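Local coordinates for putative ABC transporter, periplasmic binding protein, amino acid (Neisseria gonorrhoeae, PDB 2YJP) that binds L-cysteine as the solute receptor of an ABC transporter and probably delivers it to the membrane components for uptake, at residues Leu146-Thr157 against Pro224-Leu233; Asn194-Lys202 against Leu209-Trp219. The protein carries 1 engineered substitution. One frame throughout, in Å; residues are numbered along the deposited sequence.

How the contacts relate
Following the chain from the N terminus, the first of the four segments is Leu146-Thr157, which holds the end of strand 142-151 and the turn and loop after it. The chain passes through strand 166-170, helix 174-182 and strand 187-191 before helix 194-202. After a short connection, strand 208-212 and helix 213-222 pack back on that helix, closing the small loop of contact 2. Helix 213-222 leads through a short loop into strand 226-230, which pairs with strand 142-151 and closes the much longer loop of contact 1, so contact 2 lies wholly within it. Both reach the same mixed sheet. The hydrogen bonds Leu209 N to Val149 O and Asn213 ND2 to Gly231 O join the two contacts.

Contact 1. Residues Leu146-Thr157 against Pro224-Leu233; sequences LGVVSPKNKPIT and PNFEVAIGNL. With EDO (1,2-ethanediol), chain K.
Val148 and Ile230 face each other as a hydrogen-bonded antiparallel pair: Val148 N donates to Ile230 O at 2.7 Å, while the return bond from Ile230 N is weak. Farther along, Ser150 and Glu227 exchange backbone bonds, with Glu227 N 3.0 Å from Ser150 O. Leu233 N to Leu146 O and Lys152 N to Asn225 O extend the ladder at its two ends.

Between the two pairs the register slips by one residue, a classic beta bulge in which Ala229 and Ile230 both face Val148, with Val228 centring an inverse gamma turn. The bulge lies in the mixed sheet of this solute-binding fold, where strand 142-151 also pairs with strand 208-212.

The beta-branched Val148 and Ile230 lie side by side on the same face of the sheet, their CB atoms 3.8 Å apart, so their branches pack against each other. Leu233 CD1 reaches Leu146 CB at 3.6 Å. On Val149, CG2 stands anti to the backbone N, next to the carbonyl carbon, which sets it 3.1 Å from Glu227 O, with Val228 CG2 4.0 Å away. Pro151 lies obliquely to the Phe226 ring, CB to CE1.

Polar groups tie down the turn and loop that follow. The short hydroxyl side chain of Ser150 accepts a bond at OG from Ile156 N at 2.8 Å, tying the loop back to the strand. Extended beyond CG, Lys152 lays its aliphatic chain along Glu227 and ends in a weak bond from NZ to Pro224 O. One water bridges Lys152 O and, weakly, Glu227 OE2; a second links Asn153 N to Asn225 O, 3.0 Å from the latter.

Contact 2. Residues Asn194-Lys202 against Leu209-Trp219; sequences NTETFDALK and LAHDNALLWAW. With ZN (zinc ion), chain J; CYS (cysteine), chain D; EDO (1,2-ethanediol), chain K.
Strand 208-212 and helix 213-222 carry His211 and Asp212 of the cysteine pocket, and helix 194-202 packs against this strand-helix unit. Phe198 is the centre of the packing, a flat apolar side chain suited to a buried slot between the two elements. Its CG stands anti to the carbonyl carbon (chi1 -73°), and the ring reaches in between Leu209 and Trp219. Leu209 CD1 makes a CH-pi contact over one face, 3.8 Å from the ring centroid. The opposite face meets the five-membered ring of Trp219 obliquely, the planes 34° apart and Phe198 CD1 3.3 Å from Trp219 CE2. Leu215 CD2 and Leu216 CD2 fill in at the edge of the phenyl ring, the first 3.8 Å from Phe198 CZ.

Leu201 and Thr197 complete the apolar seam. Leu201 CD2 lies 3.8 Å from Trp219 CH2 and also reaches Leu209 CB, while the methyl of Thr197 presses tightly on Leu209 CD1. Thr197 suits the spot: its methyl packs here while its hydroxyl is satisfied by Gln193 O.

At the pocket end, His211 NE2 donates to Asn194 OD1 over 2.8 Å, near the imidazole plane but tilted 27° from the amide carbonyl plane. Asn194 suits this place because its amide can accept from His211 while ND2 bonds to Asp64. The other ring nitrogen, ND1, accepts from Asp212 N at 2.9 Å, and Leu215 CD2 sits over the centre of one ring face.

Asp212 OD2 accepts from the amino group of the bound cysteine at 2.7 Å and forms a salt bridge with Lys65. Bonds at both nitrogens therefore fix the rotation of His211 and hold its CE1 edge beside the cysteine CB and SG, making Asn194 a second-shell residue of the site.

Contact 1. Residues Leu146-Thr157 against Pro224-Leu233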
loop_
_atom_site.group_PDB
_atom_site.type_symbol
_atom_site.label_atom_id
_atom_site.label_comp_id
_atom_site.label_asym_id
_atom_site.label_seq_id
_atom_site.Cartn_x
_atom_site.Cartn_y
_atom_site.Cartn_z
ATOM N N LEU A 146 6.295 -3.115 9.246
ATOM C CA LEU A 146 5.141 -2.904 10.068
ATOM C C LEU A 146 5.469 -2.154 11.354
ATOM O O LEU A 146 6.598 -2.207 11.893
ATOM C CB LEU A 146 4.463 -4.248 10.397
ATOM C CG LEU A 146 4.020 -5.108 9.169
ATOM C CD1 LEU A 146 3.536 -6.499 9.610
ATOM C CD2 LEU A 146 3.000 -4.310 8.308
ATOM N N GLY A 147 4.455 -1.475 11.884
ATOM C CA GLY A 147 4.575 -0.803 13.170
ATOM C C GLY A 147 3.266 -0.898 13.896
ATOM O O GLY A 147 2.316 -1.454 13.401
ATOM N N VAL A 148 3.227 -0.411 15.122
ATOM C CA VAL A 148 1.965 -0.421 15.884
ATOM C C VAL A 148 1.682 0.962 16.456
ATOM O O VAL A 148 2.586 1.558 17.063
ATOM C CB VAL A 148 2.051 -1.441 17.056
ATOM C CG1 VAL A 148 0.718 -1.420 17.866
ATOM C CG2 VAL A 148 2.370 -2.807 16.498
ATOM N N VAL A 149 0.439 1.464 16.274
ATOM C CA VAL A 149 0.080 2.779 16.814
ATOM C C VAL A 149 -0.929 2.623 17.962
ATOM O O VAL A 149 -1.792 1.701 17.916
ATOM C CB VAL A 149 -0.431 3.738 15.754
ATOM C CG1 VAL A 149 -1.877 3.321 15.167
ATOM C CG2 VAL A 149 -0.431 5.173 16.293
ATOM N N SER A 150 -0.789 3.502 18.989
ATOM C CA SER A 150 -1.623 3.446 20.179
ATOM C C SER A 150 -1.774 4.829 20.802
ATOM O O SER A 150 -0.960 5.734 20.558
ATOM C CB SER A 150 -0.989 2.475 21.205
ATOM O OG SER A 150 0.372 2.864 21.517
ATOM N N PRO A 151 -2.802 5.016 21.648
ATOM C CA PRO A 151 -2.914 6.367 22.235
ATOM C C PRO A 151 -1.698 6.719 23.121
ATOM O O PRO A 151 -1.184 5.834 23.828
ATOM C CB PRO A 151 -4.228 6.295 23.082
ATOM C CG PRO A 151 -4.523 4.825 23.268
ATOM C CD PRO A 151 -3.907 4.129 22.055
ATOM N N LYS A 152 -1.243 7.974 23.068
ATOM C CA LYS A 152 -0.162 8.464 23.939
ATOM C C LYS A 152 -0.433 8.269 25.431
ATOM O O LYS A 152 0.515 8.229 26.239
ATOM C CB LYS A 152 0.129 9.943 23.666
ATOM C CG LYS A 152 0.717 10.187 22.224
ATOM C CD LYS A 152 1.097 11.657 22.042
ATOM C CE LYS A 152 1.708 11.806 20.704
ATOM N NZ LYS A 152 1.992 13.199 20.442
ATOM N N ASN A 153 -1.701 8.179 25.825
ATOM C CA ASN A 153 -1.984 8.018 27.248
ATOM C C ASN A 153 -1.948 6.560 27.721
ATOM O O ASN A 153 -2.014 6.291 28.898
ATOM C CB ASN A 153 -3.238 8.795 27.706
ATOM C CG ASN A 153 -4.556 8.245 27.128
ATOM O OD1 ASN A 153 -4.619 7.224 26.429
ATOM N ND2 ASN A 153 -5.618 8.952 27.404
ATOM N N LYS A 154 -1.784 5.634 26.790
ATOM C CA LYS A 154 -1.703 4.205 27.118
ATOM C C LYS A 154 -0.879 3.532 25.996
ATOM O O LYS A 154 -1.410 2.728 25.195
ATOM C CB LYS A 154 -3.149 3.653 27.190
ATOM C CG LYS A 154 -3.366 2.277 27.846
ATOM C CD LYS A 154 -2.948 2.193 29.352
ATOM C CE LYS A 154 -3.659 1.046 30.130
ATOM N NZ LYS A 154 -3.418 1.245 31.617
ATOM N N PRO A 155 0.393 3.923 25.870
ATOM C CA PRO A 155 1.156 3.419 24.710
ATOM C C PRO A 155 1.353 1.895 24.773
ATOM O O PRO A 155 1.573 1.319 25.872
ATOM C CB PRO A 155 2.524 4.127 24.840
ATOM C CG PRO A 155 2.570 4.701 26.332
ATOM C CD PRO A 155 1.177 4.750 26.817
ATOM N N ILE A 156 1.301 1.247 23.626
ATOM C CA ILE A 156 1.632 -0.140 23.586
ATOM C C ILE A 156 3.023 -0.304 22.929
ATOM O O ILE A 156 3.240 0.134 21.751
ATOM C CB ILE A 156 0.576 -0.866 22.749
ATOM C CG1 ILE A 156 -0.818 -0.723 23.379
ATOM C CG2 ILE A 156 0.983 -2.351 22.495
ATOM C CD1 ILE A 156 -0.971 -1.367 24.849
ATOM N N THR A 157 3.922 -0.966 23.657
ATOM C CA THR A 157 5.315 -1.165 23.230
ATOM C C THR A 157 5.661 -2.633 23.249
ATOM O O THR A 157 6.682 -3.032 22.710
ATOM C CB THR A 157 6.325 -0.403 24.126
ATOM O OG1 THR A 157 6.118 -0.751 25.520
ATOM C CG2 THR A 157 6.208 1.169 23.939
ATOM N N PRO A 224 -2.565 13.628 16.707
ATOM C CA PRO A 224 -1.470 13.675 17.667
ATOM C C PRO A 224 -1.774 13.135 19.075
ATOM O O PRO A 224 -0.906 13.132 19.895
ATOM C CB PRO A 224 -1.069 15.152 17.666
ATOM C CG PRO A 224 -2.405 15.864 17.399
ATOM C CD PRO A 224 -3.102 14.972 16.401
ATOM N N ASN A 225 -2.973 12.620 19.336
ATOM C CA ASN A 225 -3.169 11.879 20.588
ATOM C C ASN A 225 -2.699 10.428 20.482
ATOM O O ASN A 225 -2.778 9.632 21.454
ATOM C CB ASN A 225 -4.631 11.983 21.052
ATOM C CG ASN A 225 -4.956 13.358 21.656
ATOM O OD1 ASN A 225 -4.072 14.111 22.058
ATOM N ND2 ASN A 225 -6.213 13.663 21.750
ATOM N N PHE A 226 -2.201 10.076 19.293
ATOM C CA PHE A 226 -1.616 8.781 19.038
ATOM C C PHE A 226 -0.135 8.853 18.728
ATOM O O PHE A 226 0.349 9.871 18.186
ATOM C CB PHE A 226 -2.398 8.092 17.934
ATOM C CG PHE A 226 -3.837 7.860 18.327
ATOM C CD1 PHE A 226 -4.194 6.696 19.024
ATOM C CD2 PHE A 226 -4.796 8.847 18.080
ATOM C CE1 PHE A 226 -5.521 6.491 19.454
ATOM C CE2 PHE A 226 -6.140 8.684 18.502
ATOM C CZ PHE A 226 -6.526 7.483 19.195
ATOM N N GLU A 227 0.587 7.805 19.113
ATOM C CA GLU A 227 1.981 7.687 18.691
ATOM C C GLU A 227 2.281 6.300 18.156
ATOM O O GLU A 227 1.660 5.280 18.575
ATOM C CB GLU A 227 2.957 8.057 19.827
ATOM C CG GLU A 227 2.948 7.144 21.046
ATOM C CD GLU A 227 3.844 7.641 22.174
ATOM O OE1 GLU A 227 4.306 8.796 22.178
ATOM O OE2 GLU A 227 4.095 6.929 23.136
ATOM N N VAL A 228 3.234 6.260 17.223
ATOM C CA VAL A 228 3.703 4.968 16.719
ATOM C C VAL A 228 4.786 4.437 17.696
ATOM O O VAL A 228 5.988 4.568 17.479
ATOM C CB VAL A 228 4.111 5.062 15.266
ATOM C CG1 VAL A 228 4.341 3.633 14.726
ATOM C CG2 VAL A 228 3.012 5.862 14.414
ATOM N N ALA A 229 4.327 3.863 18.796
ATOM C CA ALA A 229 5.224 3.471 19.909
ATOM C C ALA A 229 5.987 2.185 19.670
ATOM O O ALA A 229 6.970 1.936 20.364
ATOM C CB ALA A 229 4.480 3.413 21.212
ATOM N N ILE A 230 5.525 1.382 18.718
ATOM C CA ILE A 230 6.365 0.352 18.063
ATOM C C ILE A 230 6.624 0.721 16.600
ATOM O O ILE A 230 5.722 0.505 15.792
ATOM C CB ILE A 230 5.678 -1.070 18.112
ATOM C CG1 ILE A 230 5.354 -1.426 19.559
ATOM C CG2 ILE A 230 6.598 -2.141 17.481
ATOM C CD1 ILE A 230 4.497 -2.666 19.724
ATOM N N GLY A 231 7.831 1.263 16.277
ATOM C CA GLY A 231 8.125 1.725 14.926
ATOM C C GLY A 231 8.354 0.635 13.913
ATOM O O GLY A 231 8.192 0.855 12.705
ATOM N N ASN A 232 8.753 -0.544 14.400
ATOM C CA ASN A 232 9.301 -1.572 13.519
ATOM C C ASN A 232 9.133 -2.962 14.145
ATOM O O ASN A 232 9.596 -3.224 15.248
ATOM C CB ASN A 232 10.788 -1.245 13.225
ATOM C CG ASN A 232 11.447 -2.268 12.328
ATOM O OD1 ASN A 232 11.644 -3.417 12.736
ATOM N ND2 ASN A 232 11.823 -1.856 11.109
ATOM N N LEU A 233 8.449 -3.851 13.448
ATOM C CA LEU A 233 8.220 -5.228 13.897
ATOM C C LEU A 233 9.110 -6.200 13.124
ATOM O O LEU A 233 8.838 -7.411 13.107
ATOM C CB LEU A 233 6.758 -5.610 13.645
ATOM C CG LEU A 233 5.625 -5.054 14.501
ATOM C CD1 LEU A 233 4.259 -5.309 13.865
ATOM C CD2 LEU A 233 5.650 -5.715 15.913
HETATM C C1 EDO K . -10.589 10.532 20.459
HETATM O O1 EDO K . -9.881 9.255 20.400
HETATM C C2 EDO K . -9.723 11.541 21.220
HETATM O O2 EDO K . -8.303 11.281 21.116
HETATM O O HOH W 1 2.883 8.123 25.137
HETATM O O HOH W 2 -3.884 9.965 24.197
#

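Contact 2. Residues Asn194-Lys202 against Leu209-Trp219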
loop_
_atom_site.group_PDB
_atom_site.type_symbol
_atom_site.label_atom_id
_atom_site.label_comp_id
_atom_site.label_asym_id
_atom_site.label_seq_id
_atom_site.Cartn_x
_atom_site.Cartn_y
_atom_site.Cartn_z
ATOM N N ASN A 194 -9.528 1.041 5.496
ATOM C CA ASN A 194 -8.663 1.761 6.420
ATOM C C ASN A 194 -9.418 2.747 7.293
ATOM O O ASN A 194 -9.143 2.818 8.456
ATOM C CB ASN A 194 -7.438 2.445 5.739
ATOM C CG ASN A 194 -6.418 1.403 5.215
ATOM O OD1 ASN A 194 -5.909 0.602 6.003
ATOM N ND2 ASN A 194 -6.191 1.360 3.871
ATOM N N THR A 195 -10.304 3.540 6.706
ATOM C CA THR A 195 -11.083 4.535 7.430
ATOM C C THR A 195 -11.831 3.899 8.591
ATOM O O THR A 195 -11.748 4.389 9.696
ATOM C CB THR A 195 -12.069 5.246 6.488
ATOM O OG1 THR A 195 -11.305 5.911 5.471
ATOM C CG2 THR A 195 -12.878 6.343 7.273
ATOM N N GLU A 196 -12.511 2.779 8.359
ATOM C CA GLU A 196 -13.154 2.051 9.466
ATOM C C GLU A 196 -12.150 1.671 10.539
ATOM O O GLU A 196 -12.430 1.852 11.743
ATOM C CB GLU A 196 -13.831 0.755 9.031
ATOM C CG GLU A 196 -15.044 0.863 8.170
ATOM C CD GLU A 196 -15.441 -0.548 7.639
ATOM O OE1 GLU A 196 -14.543 -1.331 7.118
ATOM O OE2 GLU A 196 -16.664 -0.874 7.739
ATOM N N THR A 197 -11.003 1.150 10.118
ATOM C CA THR A 197 -10.020 0.630 11.071
ATOM C C THR A 197 -9.471 1.745 11.999
ATOM O O THR A 197 -9.419 1.601 13.225
ATOM C CB THR A 197 -8.872 -0.069 10.336
ATOM O OG1 THR A 197 -9.423 -1.041 9.436
ATOM C CG2 THR A 197 -7.946 -0.783 11.341
ATOM N N PHE A 198 -9.118 2.868 11.416
ATOM C CA PHE A 198 -8.617 3.954 12.205
ATOM C C PHE A 198 -9.757 4.619 13.030
ATOM O O PHE A 198 -9.519 5.011 14.158
ATOM C CB PHE A 198 -7.895 4.957 11.343
ATOM C CG PHE A 198 -6.587 4.493 10.869
ATOM C CD1 PHE A 198 -5.428 4.651 11.664
ATOM C CD2 PHE A 198 -6.460 3.880 9.614
ATOM C CE1 PHE A 198 -4.197 4.224 11.226
ATOM C CE2 PHE A 198 -5.191 3.459 9.162
ATOM C CZ PHE A 198 -4.059 3.653 9.950
ATOM N N ASP A 199 -10.965 4.729 12.463
ATOM C CA ASP A 199 -12.119 5.160 13.235
ATOM C C ASP A 199 -12.323 4.228 14.437
ATOM O O ASP A 199 -12.653 4.686 15.509
ATOM C CB ASP A 199 -13.444 5.231 12.429
ATOM C CG ASP A 199 -13.518 6.433 11.454
ATOM O OD1 ASP A 199 -12.764 7.441 11.623
ATOM O OD2 ASP A 199 -14.362 6.385 10.499
ATOM N N ALA A 200 -12.157 2.926 14.277
ATOM C CA ALA A 200 -12.399 2.084 15.436
ATOM C C ALA A 200 -11.357 2.350 16.516
ATOM O O ALA A 200 -11.604 2.121 17.704
ATOM C CB ALA A 200 -12.404 0.629 15.051
ATOM N N LEU A 201 -10.195 2.857 16.109
ATOM C CA LEU A 201 -9.126 3.096 17.074
ATOM C C LEU A 201 -9.445 4.371 17.830
ATOM O O LEU A 201 -9.421 4.398 19.094
ATOM C CB LEU A 201 -7.744 3.108 16.398
ATOM C CG LEU A 201 -6.600 3.506 17.351
ATOM C CD1 LEU A 201 -6.251 2.364 18.293
ATOM C CD2 LEU A 201 -5.407 3.997 16.562
ATOM N N LYS A 202 -9.856 5.397 17.067
ATOM C CA LYS A 202 -10.383 6.641 17.669
ATOM C C LYS A 202 -11.526 6.366 18.649
ATOM O O LYS A 202 -11.629 7.047 19.682
ATOM C CB LYS A 202 -10.831 7.658 16.587
ATOM C CG LYS A 202 -9.677 8.472 15.936
ATOM C CD LYS A 202 -9.948 8.869 14.503
ATOM C CE LYS A 202 -11.051 9.838 14.386
ATOM N NZ LYS A 202 -11.182 10.451 13.021
ATOM N N LEU A 209 -3.384 -0.378 16.925
ATOM C CA LEU A 209 -3.660 -0.733 15.567
ATOM C C LEU A 209 -2.334 -0.972 14.855
ATOM O O LEU A 209 -1.413 -0.164 14.949
ATOM C CB LEU A 209 -4.449 0.393 14.909
ATOM C CG LEU A 209 -4.864 0.273 13.452
ATOM C CD1 LEU A 209 -5.903 1.337 13.058
ATOM C CD2 LEU A 209 -3.616 0.333 12.487
ATOM N N ALA A 210 -2.228 -2.089 14.167
ATOM C CA ALA A 210 -1.010 -2.435 13.463
ATOM C C ALA A 210 -1.192 -2.293 11.948
ATOM O O ALA A 210 -2.256 -2.645 11.415
ATOM C CB ALA A 210 -0.605 -3.851 13.818
ATOM N N HIS A 211 -0.146 -1.807 11.280
ATOM C CA HIS A 211 -0.168 -1.536 9.818
ATOM C C HIS A 211 1.254 -1.187 9.354
ATOM O O HIS A 211 2.195 -1.180 10.169
ATOM C CB HIS A 211 -1.078 -0.307 9.518
ATOM C CG HIS A 211 -1.883 -0.438 8.263
ATOM N ND1 HIS A 211 -1.333 -0.840 7.064
ATOM C CD2 HIS A 211 -3.194 -0.210 8.018
ATOM C CE1 HIS A 211 -2.270 -0.856 6.134
ATOM N NE2 HIS A 211 -3.408 -0.474 6.687
ATOM N N ASP A 212 1.396 -0.852 8.062
ATOM C CA ASP A 212 2.649 -0.374 7.487
ATOM C C ASP A 212 3.087 0.810 8.335
ATOM O O ASP A 212 2.290 1.709 8.577
ATOM C CB ASP A 212 2.446 0.082 5.992
ATOM C CG ASP A 212 2.301 -1.094 5.021
ATOM O OD1 ASP A 212 2.455 -2.255 5.481
ATOM O OD2 ASP A 212 2.028 -0.874 3.765
ATOM N N ASN A 213 4.347 0.871 8.753
ATOM C CA ASN A 213 4.740 2.001 9.627
ATOM C C ASN A 213 4.640 3.377 8.964
ATOM O O ASN A 213 4.244 4.363 9.622
ATOM C CB ASN A 213 6.102 1.809 10.334
ATOM C CG ASN A 213 7.294 1.558 9.357
ATOM O OD1 ASN A 213 7.250 1.851 8.142
ATOM N ND2 ASN A 213 8.392 1.029 9.933
ATOM N N ALA A 214 4.982 3.434 7.680
ATOM C CA ALA A 214 4.881 4.660 6.931
ATOM C C ALA A 214 3.438 5.177 6.941
ATOM O O ALA A 214 3.209 6.351 7.053
ATOM C CB ALA A 214 5.366 4.422 5.447
ATOM N N LEU A 215 2.460 4.309 6.773
ATOM C CA LEU A 215 1.097 4.758 6.918
ATOM C C LEU A 215 0.902 5.325 8.332
ATOM O O LEU A 215 0.341 6.406 8.506
ATOM C CB LEU A 215 0.098 3.608 6.674
ATOM C CG LEU A 215 -1.363 3.981 6.906
ATOM C CD1 LEU A 215 -1.794 5.143 5.963
ATOM C CD2 LEU A 215 -2.235 2.763 6.700
ATOM N N LEU A 216 1.353 4.581 9.342
ATOM C CA LEU A 216 1.085 4.984 10.741
ATOM C C LEU A 216 1.755 6.316 11.103
ATOM O O LEU A 216 1.168 7.140 11.806
ATOM C CB LEU A 216 1.556 3.901 11.707
ATOM C CG LEU A 216 0.920 2.503 11.624
ATOM C CD1 LEU A 216 1.413 1.664 12.840
ATOM C CD2 LEU A 216 -0.602 2.581 11.583
ATOM N N TRP A 217 2.979 6.545 10.598
ATOM C CA TRP A 217 3.607 7.842 10.790
ATOM C C TRP A 217 2.750 8.968 10.146
ATOM O O TRP A 217 2.617 10.040 10.727
ATOM C CB TRP A 217 5.034 7.884 10.244
ATOM C CG TRP A 217 6.000 6.871 10.921
ATOM C CD1 TRP A 217 6.046 6.516 12.259
ATOM C CD2 TRP A 217 7.096 6.174 10.294
ATOM N NE1 TRP A 217 7.072 5.624 12.485
ATOM C CE2 TRP A 217 7.720 5.374 11.304
ATOM C CE3 TRP A 217 7.575 6.108 8.992
ATOM C CZ2 TRP A 217 8.839 4.529 11.035
ATOM C CZ3 TRP A 217 8.693 5.255 8.721
ATOM C CH2 TRP A 217 9.303 4.482 9.742
ATOM N N ALA A 218 2.172 8.699 8.982
ATOM C CA ALA A 218 1.449 9.757 8.227
ATOM C C ALA A 218 0.122 10.056 8.913
ATOM O O ALA A 218 -0.315 11.230 9.012
ATOM C CB ALA A 218 1.199 9.321 6.775
ATOM N N TRP A 219 -0.510 8.983 9.397
ATOM C CA TRP A 219 -1.743 9.125 10.124
ATOM C C TRP A 219 -1.525 9.848 11.481
ATOM O O TRP A 219 -2.289 10.734 11.828
ATOM C CB TRP A 219 -2.403 7.765 10.302
ATOM C CG TRP A 219 -3.741 7.869 10.955
ATOM C CD1 TRP A 219 -4.915 8.188 10.354
ATOM C CD2 TRP A 219 -4.029 7.692 12.343
ATOM N NE1 TRP A 219 -5.947 8.180 11.285
ATOM C CE2 TRP A 219 -5.420 7.879 12.515
ATOM C CE3 TRP A 219 -3.258 7.330 13.453
ATOM C CZ2 TRP A 219 -6.057 7.776 13.785
ATOM C CZ3 TRP A 219 -3.903 7.166 14.704
ATOM C CH2 TRP A 219 -5.282 7.424 14.852
HETATM ZN ZN ZN J . -17.368 -2.638 7.342
HETATM N N CYS D . 1.381 -2.831 2.003
HETATM C CA CYS D . 0.643 -3.688 2.959
HETATM C C CYS D . 0.033 -4.882 2.223
HETATM O O CYS D . 0.264 -5.030 0.984
HETATM C CB CYS D . -0.478 -2.928 3.655
HETATM S SG CYS D . -1.675 -2.167 2.544
HETATM O OXT CYS D . -0.655 -5.682 2.863
HETATM C C1 EDO K . -10.589 10.532 20.459
HETATM O O1 EDO K . -9.881 9.255 20.400
HETATM C C2 EDO K . -9.723 11.541 21.220
HETATM O O2 EDO K . -8.303 11.281 21.116
HETATM O O HOH W 3 -15.653 -4.332 7.649
HETATM O O HOH W 4 -19.058 -2.729 9.136
#